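PDB 4ZM6: N-acetyl-beta-D glucosaminidase, which probably removes N-acetylglucosamine from chitin-type sugars as a family 3 glycoside hydrolase and also carries a GCN5-related glucosamine N-acetyltransferase region that binds acetyl-CoA. Local coordinates for residues Leu33-Asn38 and Arg67-Lys72. Residues are numbered along the deposited sequence; the frame is centred on the assembly and turned at random.
Sequences LIENHN and RNAGHK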
ATOM      1  N   LEU A  33     -47.171  12.011  -4.608  1.00115.02           N
ATOM      2  CA  LEU A  33     -46.168  10.984  -4.299  1.00112.09           C
ATOM      3  C   LEU A  33     -45.778  10.981  -2.825  1.00105.81           C
ATOM      4  O   LEU A  33     -45.740   9.924  -2.192  1.00100.08           O
ATOM      5  CB  LEU A  33     -44.916  11.176  -5.164  1.00115.33           C
ATOM      6  CG  LEU A  33     -45.075  10.904  -6.664  1.00119.50           C
ATOM      7  CD1 LEU A  33     -43.833  11.339  -7.428  1.00119.82           C
ATOM      8  CD2 LEU A  33     -45.379   9.435  -6.923  1.00121.82           C
ATOM      9  N   ILE A  34     -45.500  12.167  -2.287  1.00102.12           N
ATOM     10  CA  ILE A  34     -45.146  12.308  -0.876  1.00104.88           C
ATOM     11  C   ILE A  34     -46.330  11.883  -0.005  1.00107.70           C
ATOM     12  O   ILE A  34     -46.201  11.000   0.846  1.00104.73           O
ATOM     13  CB  ILE A  34     -44.725  13.761  -0.528  1.00104.08           C
ATOM     14  CG1 ILE A  34     -43.450  14.158  -1.282  1.00103.37           C
ATOM     15  CG2 ILE A  34     -44.474  13.918   0.969  1.00101.45           C
ATOM     16  CD1 ILE A  34     -43.255  15.656  -1.409  1.00102.63           C
ATOM     17  N   GLU A  35     -47.487  12.492  -0.256  1.00111.86           N
ATOM     18  CA  GLU A  35     -48.647  12.358   0.626  1.00112.28           C
ATOM     19  C   GLU A  35     -49.298  10.967   0.599  1.00110.30           C
ATOM     20  O   GLU A  35     -49.664  10.434   1.650  1.00104.19           O
ATOM     21  CB  GLU A  35     -49.676  13.446   0.297  1.00112.03           C
ATOM     22  CG  GLU A  35     -50.684  13.717   1.406  1.00110.72           C
ATOM     23  CD  GLU A  35     -51.298  15.106   1.331  1.00109.93           C
ATOM     24  OE1 GLU A  35     -52.296  15.339   2.043  1.00108.87           O
ATOM     25  OE2 GLU A  35     -50.788  15.963   0.572  1.00106.74           O
ATOM     26  N   ASN A  36     -49.429  10.386  -0.593  1.00111.49           N
ATOM     27  CA  ASN A  36     -50.086   9.081  -0.763  1.00114.75           C
ATOM     28  C   ASN A  36     -49.131   7.898  -0.648  1.00113.43           C
ATOM     29  O   ASN A  36     -49.428   6.916   0.036  1.00107.05           O
ATOM     30  CB  ASN A  36     -50.799   9.008  -2.120  1.00116.86           C
ATOM     31  CG  ASN A  36     -52.118   9.754  -2.129  1.00117.68           C
ATOM     32  OD1 ASN A  36     -53.154   9.202  -1.758  1.00118.72           O
ATOM     33  ND2 ASN A  36     -52.091  11.014  -2.563  1.00115.29           N
ATOM     34  N   HIS A  37     -47.988   8.003  -1.321  1.00116.99           N
ATOM     35  CA  HIS A  37     -47.082   6.870  -1.517  1.00115.72           C
ATOM     36  C   HIS A  37     -45.808   6.919  -0.661  1.00112.51           C
ATOM     37  O   HIS A  37     -44.879   6.144  -0.897  1.00113.85           O
ATOM     38  CB  HIS A  37     -46.729   6.775  -3.001  1.00117.58           C
ATOM     39  CG  HIS A  37     -47.925   6.843  -3.899  1.00119.54           C
ATOM     40  ND1 HIS A  37     -48.629   5.724  -4.287  1.00120.61           N
ATOM     41  CD2 HIS A  37     -48.556   7.899  -4.463  1.00120.44           C
ATOM     42  CE1 HIS A  37     -49.634   6.086  -5.062  1.00123.07           C
ATOM     43  NE2 HIS A  37     -49.613   7.401  -5.184  1.00123.00           N
ATOM     44  N   ASN A  38     -45.775   7.822   0.323  1.00107.22           N
ATOM     45  CA  ASN A  38     -44.707   7.873   1.332  1.00102.27           C
ATOM     46  C   ASN A  38     -43.298   8.057   0.744  1.00100.18           C
ATOM     47  O   ASN A  38     -42.329   7.501   1.264  1.00 98.26           O
ATOM     48  CB  ASN A  38     -44.765   6.604   2.204  1.00100.11           C
ATOM     49  CG  ASN A  38     -44.094   6.774   3.564  1.00 97.24           C
ATOM     50  OD1 ASN A  38     -43.929   7.885   4.065  1.00 97.44           O
ATOM     51  ND2 ASN A  38     -43.716   5.656   4.173  1.00 92.46           N
ATOM     52  N   ARG A  67     -44.560  16.362   6.678  1.00109.68           N
ATOM     53  CA  ARG A  67     -44.908  16.236   8.097  1.00110.91           C
ATOM     54  C   ARG A  67     -46.418  16.130   8.302  1.00115.56           C
ATOM     55  O   ARG A  67     -46.884  15.292   9.079  1.00114.55           O
ATOM     56  CB  ARG A  67     -44.355  17.411   8.904  1.00106.43           C
ATOM     57  CG  ARG A  67     -44.625  17.296  10.401  1.00103.76           C
ATOM     58  CD  ARG A  67     -43.477  17.866  11.214  1.00101.19           C
ATOM     59  NE  ARG A  67     -43.501  17.494  12.630  1.00 99.18           N
ATOM     60  CZ  ARG A  67     -43.250  16.275  13.110  1.00 96.83           C
ATOM     61  NH1 ARG A  67     -42.984  15.257  12.296  1.00 95.93           N
ATOM     62  NH2 ARG A  67     -43.284  16.065  14.421  1.00 93.72           N
ATOM     63  N   ASN A  68     -47.171  16.988   7.613  1.00118.14           N
ATOM     64  CA  ASN A  68     -48.634  16.924   7.630  1.00118.90           C
ATOM     65  C   ASN A  68     -49.150  15.570   7.152  1.00117.08           C
ATOM     66  O   ASN A  68     -50.130  15.052   7.688  1.00124.23           O
ATOM     67  CB  ASN A  68     -49.249  18.036   6.765  1.00119.80           C
ATOM     68  CG  ASN A  68     -49.373  19.363   7.499  1.00120.81           C
ATOM     69  OD1 ASN A  68     -49.093  19.471   8.697  1.00115.96           O
ATOM     70  ND2 ASN A  68     -49.816  20.386   6.776  1.00120.84           N
ATOM     71  N   ALA A  69     -48.477  15.001   6.151  1.00110.24           N
ATOM     72  CA  ALA A  69     -48.866  13.709   5.586  1.00105.35           C
ATOM     73  C   ALA A  69     -48.509  12.502   6.465  1.00103.20           C
ATOM     74  O   ALA A  69     -48.809  11.367   6.094  1.00102.08           O
ATOM     75  CB  ALA A  69     -48.257  13.542   4.205  1.00105.30           C
ATOM     76  N   GLY A  70     -47.856  12.740   7.604  1.00102.89           N
ATOM     77  CA  GLY A  70     -47.648  11.710   8.624  1.00 99.44           C
ATOM     78  C   GLY A  70     -46.409  10.845   8.461  1.00 97.67           C
ATOM     79  O   GLY A  70     -46.393   9.700   8.917  1.00 92.70           O
ATOM     80  N   HIS A  71     -45.367  11.385   7.826  1.00 97.89           N
ATOM     81  CA  HIS A  71     -44.096  10.665   7.672  1.00 98.10           C
ATOM     82  C   HIS A  71     -43.419  10.484   9.019  1.00 96.96           C
ATOM     83  O   HIS A  71     -43.429  11.398   9.848  1.00 98.95           O
ATOM     84  CB  HIS A  71     -43.135  11.424   6.758  1.00100.31           C
ATOM     85  CG  HIS A  71     -43.428  11.265   5.303  1.00102.02           C
ATOM     86  ND1 HIS A  71     -44.466  11.918   4.679  1.00103.46           N
ATOM     87  CD2 HIS A  71     -42.804  10.542   4.344  1.00103.78           C
ATOM     88  CE1 HIS A  71     -44.479  11.595   3.398  1.00104.67           C
ATOM     89  NE2 HIS A  71     -43.481  10.761   3.169  1.00105.39           N
ATOM     90  N   LYS A  72     -42.816   9.318   9.231  1.00 94.02           N
ATOM     91  CA  LYS A  72     -42.062   9.065  10.456  1.00 91.97           C
ATOM     92  C   LYS A  72     -40.789   9.919  10.482  1.00 91.97           C
ATOM     93  O   LYS A  72     -40.471  10.531  11.505  1.00 93.52           O
ATOM     94  CB  LYS A  72     -41.720   7.577  10.590  1.00 91.31           C
ATOM     95  CG  LYS A  72     -41.297   7.168  11.993  1.00 93.34           C
ATOM     96  CD  LYS A  72     -41.079   5.666  12.103  1.00 94.78           C
ATOM     97  CE  LYS A  72     -40.448   5.284  13.434  1.00 94.58           C
ATOM     98  NZ  LYS A  72     -39.908   3.895  13.414  1.00 96.48           N
TER
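The imidazole of His71 reaches across to the C-terminal end of helix 28-37 and lies between Ile34 and Asn38, which follows with positive phi. Its CE1 corner points at the Ile34 carbonyl, with Ile34 O at the ring edge, 3.1 Å from His71 CE1. The Ile34 side chain crosses the imidazole at about a right angle. Its CG2 branch does the touching, 3.4 Å from His71 CE1. This methyl is anti to the backbone N, whereas CG1 carries the rest of the chain away from His71. Asn38 OD1 sits over one face of the ring, its amide plane 48° from the imidazole, but so close that this detail is doubtful. No hydrogen bond joins the two segments. His71 ND1 bonds to the backbone O of Ala66, in its own helix 52-68. NE2 makes a weak bond to the O of Leu39, just past Asn38. Together the two bonds would tend to fix the ring's rotation. Further out, Ala69 CB faces helix 28-37 and meets Glu35 CG at 3.7 Å. Gly70, with positive phi, closes helix 52-68 in a Schellman motif, and the chain turns there into His71. The contact joins the C-terminal ends of two successive helices of the N-terminal domain of family 3 glycoside hydrolases, which is of the TIM-barrel type; each helix leads into a parallel strand, 41-44 and 76-79.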